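Local coordinates for protein esterase Rv0045c (Mycobacterium tuberculosis, PDB 6WYN) that hydrolyses carboxylic esters, with a preference for short, straight-chain acyl groups such as butanoate, and is probably involved in ester or lipid metabolism, at residues A161-A166 with W263-A268; G173-V178 with L269-T274. All coordinates share one frame; numbering follows the deposited sequence.

Contact 1: residues A161-A166 with W263-A268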
loop_
_atom_site.group_PDB
_atom_site.type_symbol
_atom_site.label_atom_id
_atom_site.label_comp_id
_atom_site.label_asym_id
_atom_site.label_seq_id
_atom_site.Cartn_x
_atom_site.Cartn_y
_atom_site.Cartn_z
ATOM N N ALA A 161 8.960 -2.735 -2.190
ATOM C CA ALA A 161 9.037 -4.071 -2.795
ATOM C C ALA A 161 10.286 -4.186 -3.655
ATOM O O ALA A 161 10.907 -5.245 -3.636
ATOM C CB ALA A 161 7.813 -4.383 -3.603
ATOM N N ILE A 162 10.605 -3.162 -4.422
ATOM C CA ILE A 162 11.822 -3.191 -5.256
ATOM C C ILE A 162 13.028 -3.421 -4.335
ATOM O O ILE A 162 13.808 -4.304 -4.634
ATOM C CB ILE A 162 11.965 -1.901 -6.079
ATOM C CG1 ILE A 162 10.952 -1.881 -7.218
ATOM C CG2 ILE A 162 13.403 -1.792 -6.592
ATOM C CD1 ILE A 162 10.804 -0.543 -7.883
ATOM N N ARG A 163 13.157 -2.638 -3.270
ATOM C CA ARG A 163 14.314 -2.746 -2.352
ATOM C C ARG A 163 14.340 -4.144 -1.721
ATOM O O ARG A 163 15.406 -4.820 -1.775
ATOM C CB ARG A 163 14.319 -1.617 -1.336
ATOM C CG ARG A 163 15.613 -1.604 -0.526
ATOM C CD ARG A 163 16.912 -1.887 -1.300
ATOM N NE ARG A 163 18.059 -2.020 -0.416
ATOM C CZ ARG A 163 19.306 -2.316 -0.792
ATOM N NH1 ARG A 163 20.261 -2.416 0.123
ATOM N NH2 ARG A 163 19.605 -2.511 -2.066
ATOM N N LEU A 164 13.192 -4.666 -1.286
ATOM C CA LEU A 164 13.133 -6.058 -0.776
ATOM C C LEU A 164 13.648 -7.040 -1.828
ATOM O O LEU A 164 14.418 -7.966 -1.472
ATOM C CB LEU A 164 11.707 -6.422 -0.377
ATOM C CG LEU A 164 11.219 -5.784 0.916
ATOM C CD1 LEU A 164 9.705 -5.943 1.053
ATOM C CD2 LEU A 164 11.931 -6.421 2.125
ATOM N N ALA A 165 13.185 -6.942 -3.072
ATOM C CA ALA A 165 13.561 -7.905 -4.140
ATOM C C ALA A 165 15.085 -7.911 -4.319
ATOM O O ALA A 165 15.643 -8.947 -4.700
ATOM C CB ALA A 165 12.885 -7.540 -5.440
ATOM N N ALA A 166 15.701 -6.746 -4.140
ATOM C CA ALA A 166 17.146 -6.530 -4.349
ATOM C C ALA A 166 17.904 -7.164 -3.182
ATOM O O ALA A 166 18.840 -7.907 -3.449
ATOM C CB ALA A 166 17.451 -5.058 -4.447
ATOM N N TRP A 263 17.121 2.791 -8.636
ATOM C CA TRP A 263 17.393 2.348 -10.037
ATOM C C TRP A 263 18.529 1.329 -10.122
ATOM O O TRP A 263 18.413 0.426 -10.950
ATOM C CB TRP A 263 17.638 3.527 -10.965
ATOM C CG TRP A 263 16.385 4.239 -11.365
ATOM C CD1 TRP A 263 16.052 5.529 -11.084
ATOM C CD2 TRP A 263 15.270 3.673 -12.075
ATOM N NE1 TRP A 263 14.846 5.835 -11.641
ATOM C CE2 TRP A 263 14.335 4.712 -12.252
ATOM C CE3 TRP A 263 14.999 2.410 -12.628
ATOM C CZ2 TRP A 263 13.118 4.509 -12.893
ATOM C CZ3 TRP A 263 13.806 2.212 -13.293
ATOM C CH2 TRP A 263 12.886 3.259 -13.439
ATOM N N ASP A 264 19.568 1.392 -9.276
ATOM C CA ASP A 264 20.610 0.332 -9.262
ATOM C C ASP A 264 19.983 -0.978 -8.842
ATOM O O ASP A 264 20.376 -2.020 -9.415
ATOM C CB ASP A 264 21.779 0.656 -8.342
ATOM C CG ASP A 264 22.596 1.794 -8.899
ATOM O OD1 ASP A 264 22.634 1.924 -10.141
ATOM O OD2 ASP A 264 23.082 2.582 -8.098
ATOM N N ASP A 265 19.073 -0.936 -7.865
ATOM C CA ASP A 265 18.328 -2.149 -7.422
ATOM C C ASP A 265 17.498 -2.721 -8.577
ATOM O O ASP A 265 17.568 -3.916 -8.751
ATOM C CB ASP A 265 17.437 -1.877 -6.215
ATOM C CG ASP A 265 18.218 -1.621 -4.944
ATOM O OD1 ASP A 265 19.443 -1.969 -4.912
ATOM O OD2 ASP A 265 17.615 -1.056 -4.010
ATOM N N VAL A 266 16.751 -1.900 -9.320
ATOM C CA VAL A 266 16.013 -2.357 -10.550
ATOM C C VAL A 266 16.986 -3.004 -11.551
ATOM O O VAL A 266 16.654 -4.085 -12.083
ATOM C CB VAL A 266 15.240 -1.205 -11.219
ATOM C CG1 VAL A 266 14.630 -1.669 -12.539
ATOM C CG2 VAL A 266 14.179 -0.634 -10.288
ATOM N N ASP A 267 18.165 -2.408 -11.776
ATOM C CA ASP A 267 19.162 -2.975 -12.723
ATOM C C ASP A 267 19.591 -4.368 -12.258
ATOM O O ASP A 267 19.742 -5.243 -13.144
ATOM C CB ASP A 267 20.412 -2.103 -12.864
ATOM C CG ASP A 267 20.177 -0.788 -13.569
ATOM O OD1 ASP A 267 19.154 -0.675 -14.211
ATOM O OD2 ASP A 267 20.994 0.132 -13.406
ATOM N N ALA A 268 19.690 -4.602 -10.942
ATOM C CA ALA A 268 20.204 -5.866 -10.356
ATOM C C ALA A 268 19.109 -6.923 -10.138
ATOM O O ALA A 268 19.461 -8.098 -10.180
ATOM C CB ALA A 268 20.910 -5.571 -9.055
#
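The carboxylate of Asp-265 is gripped by one guanidinium nitrogen: Arg-163 NH2 lies 2.9 Å from Asp-265 OD1, forming a salt bridge. The same NH2 also makes a weak, bent hydrogen bond to Asp-265 OD2 at 3.1 Å, with an N-H...O angle of 146°. Asp-265 OD1 sits at the edge of the guanidinium, near its plane, and the two flat groups are turned only 16° apart. Arg-163 starts away from the other helix; the bend at its second torsion (chi2 41°) swings the chain back, so that CD passes Asp-265 OD2 on the way to the tip. Beneath this bridge Ala-166 CB rests against Asp-265 CG at 3.6 Å, the small methyl letting the backbones come close. Deeper in, Ile-162 CG2 meets Val-266 CG2 at 4.0 Å, and Ile-162 CD1 reaches the same methyl. The contact thus runs from a partly exposed ion pair to a buried apolar side, where Ile-162 also touches Leu-177 of the sheet. The axes of 161-166 and 263-268 approach to 9.0 Å; helices 156-167 and 260-268, on which they lie, pack side by side on one face of the central alpha/beta-hydrolase sheet, the first following Ser-155, the probable nucleophile.

Contact 2: residues G173-V178 with L269-T274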
loop_
_atom_site.group_PDB
_atom_site.type_symbol
_atom_site.label_atom_id
_atom_site.label_comp_id
_atom_site.label_asym_id
_atom_site.label_seq_id
_atom_site.Cartn_x
_atom_site.Cartn_y
_atom_site.Cartn_z
ATOM N N GLY A 173 9.756 -13.744 -5.818
ATOM C CA GLY A 173 9.800 -14.351 -7.159
ATOM C C GLY A 173 9.345 -13.358 -8.217
ATOM O O GLY A 173 9.880 -13.413 -9.343
ATOM N N GLU A 174 8.408 -12.457 -7.870
ATOM C CA GLU A 174 7.636 -11.662 -8.856
ATOM C C GLU A 174 7.123 -10.379 -8.188
ATOM O O GLU A 174 6.678 -10.475 -7.033
ATOM C CB GLU A 174 6.568 -12.646 -9.321
ATOM C CG GLU A 174 5.684 -12.153 -10.396
ATOM C CD GLU A 174 6.086 -12.589 -11.792
ATOM O OE1 GLU A 174 6.705 -13.681 -11.960
ATOM O OE2 GLU A 174 5.747 -11.833 -12.701
ATOM N N LEU A 175 7.270 -9.225 -8.841
ATOM C CA LEU A 175 6.799 -7.916 -8.328
ATOM C C LEU A 175 5.614 -7.437 -9.164
ATOM O O LEU A 175 5.682 -7.452 -10.418
ATOM C CB LEU A 175 7.887 -6.855 -8.406
ATOM C CG LEU A 175 9.072 -7.041 -7.470
ATOM C CD1 LEU A 175 10.274 -6.235 -7.929
ATOM C CD2 LEU A 175 8.692 -6.645 -6.063
ATOM N N VAL A 176 4.607 -6.906 -8.490
ATOM C CA VAL A 176 3.538 -6.114 -9.136
ATOM C C VAL A 176 3.586 -4.740 -8.492
ATOM O O VAL A 176 3.365 -4.648 -7.264
ATOM C CB VAL A 176 2.165 -6.784 -9.012
ATOM C CG1 VAL A 176 1.115 -5.950 -9.695
ATOM C CG2 VAL A 176 2.165 -8.218 -9.553
ATOM N N LEU A 177 3.899 -3.724 -9.296
ATOM C CA LEU A 177 3.958 -2.308 -8.895
ATOM C C LEU A 177 2.614 -1.681 -9.219
ATOM O O LEU A 177 2.202 -1.711 -10.441
ATOM C CB LEU A 177 5.078 -1.588 -9.655
ATOM C CG LEU A 177 6.502 -2.055 -9.384
ATOM C CD1 LEU A 177 7.470 -1.200 -10.172
ATOM C CD2 LEU A 177 6.866 -1.962 -7.904
ATOM N N VAL A 178 1.975 -1.044 -8.246
ATOM C CA VAL A 178 0.705 -0.325 -8.535
ATOM C C VAL A 178 0.986 1.165 -8.612
ATOM O O VAL A 178 1.250 1.799 -7.573
ATOM C CB VAL A 178 -0.399 -0.718 -7.554
ATOM C CG1 VAL A 178 -1.710 -0.023 -7.829
ATOM C CG2 VAL A 178 -0.594 -2.217 -7.585
ATOM N N LEU A 269 17.860 -6.556 -9.829
ATOM C CA LEU A 269 16.760 -7.530 -9.496
ATOM C C LEU A 269 16.688 -8.578 -10.589
ATOM O O LEU A 269 16.651 -8.124 -11.742
ATOM C CB LEU A 269 15.373 -6.865 -9.572
ATOM C CG LEU A 269 15.138 -5.751 -8.587
ATOM C CD1 LEU A 269 13.752 -5.200 -8.729
ATOM C CD2 LEU A 269 15.413 -6.274 -7.197
ATOM N N SER A 270 16.429 -9.844 -10.273
ATOM C CA SER A 270 15.965 -10.810 -11.311
ATOM C C SER A 270 14.439 -11.019 -11.256
ATOM O O SER A 270 13.895 -11.545 -12.199
ATOM C CB SER A 270 16.690 -12.121 -11.217
ATOM O OG SER A 270 16.523 -12.630 -9.917
ATOM N N ALA A 271 13.732 -10.620 -10.207
ATOM C CA ALA A 271 12.259 -10.804 -10.180
ATOM C C ALA A 271 11.616 -10.072 -11.362
ATOM O O ALA A 271 11.866 -8.895 -11.564
ATOM C CB ALA A 271 11.728 -10.276 -8.882
ATOM N N PRO A 272 10.775 -10.722 -12.177
ATOM C CA PRO A 272 9.954 -10.016 -13.155
ATOM C C PRO A 272 9.077 -8.936 -12.517
ATOM O O PRO A 272 8.618 -9.094 -11.397
ATOM C CB PRO A 272 9.077 -11.131 -13.757
ATOM C CG PRO A 272 9.945 -12.380 -13.584
ATOM C CD PRO A 272 10.562 -12.170 -12.216
ATOM N N ILE A 273 8.923 -7.834 -13.223
ATOM C CA ILE A 273 8.111 -6.672 -12.799
ATOM C C ILE A 273 6.928 -6.471 -13.725
ATOM O O ILE A 273 7.141 -6.359 -14.961
ATOM C CB ILE A 273 8.969 -5.408 -12.776
ATOM C CG1 ILE A 273 10.124 -5.539 -11.780
ATOM C CG2 ILE A 273 8.076 -4.206 -12.470
ATOM C CD1 ILE A 273 11.121 -4.408 -11.858
ATOM N N THR A 274 5.731 -6.396 -13.139
ATOM C CA THR A 274 4.484 -5.997 -13.832
ATOM C C THR A 274 4.124 -4.627 -13.302
ATOM O O THR A 274 4.171 -4.444 -12.098
ATOM C CB THR A 274 3.369 -7.021 -13.622
ATOM O OG1 THR A 274 3.840 -8.258 -14.174
ATOM C CG2 THR A 274 2.074 -6.602 -14.276
#
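Leu-175 N donates to Pro-272 O at 2.9 Å, almost straight at 174°, and Leu-175 O accepts from Thr-274 N at 2.9 Å. Two residues on, Leu-177 N binds Thr-274 O at 2.9 Å, so Leu-175 and Thr-274 each use both their backbone N and O in the pairing. On the face carrying Leu-175 and Ile-273, the two side chains run alongside each other, with Leu-175 CD1 3.9 Å from Ile-273 CG1. Leu-177 CD1 meets Ile-273 CG2 at 3.8 Å, while Leu-269 comes in roughly perpendicular to Leu-175, their CD1 methyls 3.7 Å apart. This is parallel pairing of adjacent strands, 174-178 and 273-278, in the mixed central sheet of the alpha/beta-hydrolase fold. At the entry to the pairing, Glu-174 CG lies opposite the backbone N (chi1 -176°), and a turn at the second torsion (chi2 97°) lays the carboxylate against Pro-272, with Glu-174 OE2 3.6 Å from Pro-272 CB. The carboxylate is anchored by a salt bridge from OE2 to Arg-300 on the next strand, 299-305. Across the other edge of strand 174-178, backbone bonds join Glu-174 and Val-176 to strand 150-154, and Ala-161 and Ala-165 of helix 156-167 pack on Leu-175.

In the fold
Contacts 1 and 2 are two layers of one alpha/beta region, with centres about 9 Å apart: helix 156-167 leads into strand 174-178, and helix 260-268 into strand 273-278, so the same two chain portions make both. Leu-269, just after the second helix, joins the layers; its CD2 lies 3.1 Å from Ala-166 N. Leu-175 CD2 adds a second link, 3.5 Å from Ala-161 CB. The probable catalytic residues Ser-155 and Asp-179 are near but not part of either contact: the side chain of Ile-162 is about 11 Å from that of Ser-155, and the side chain of Leu-177 is about 9 Å from that of Ser-155 and about 8 Å from that of Asp-179.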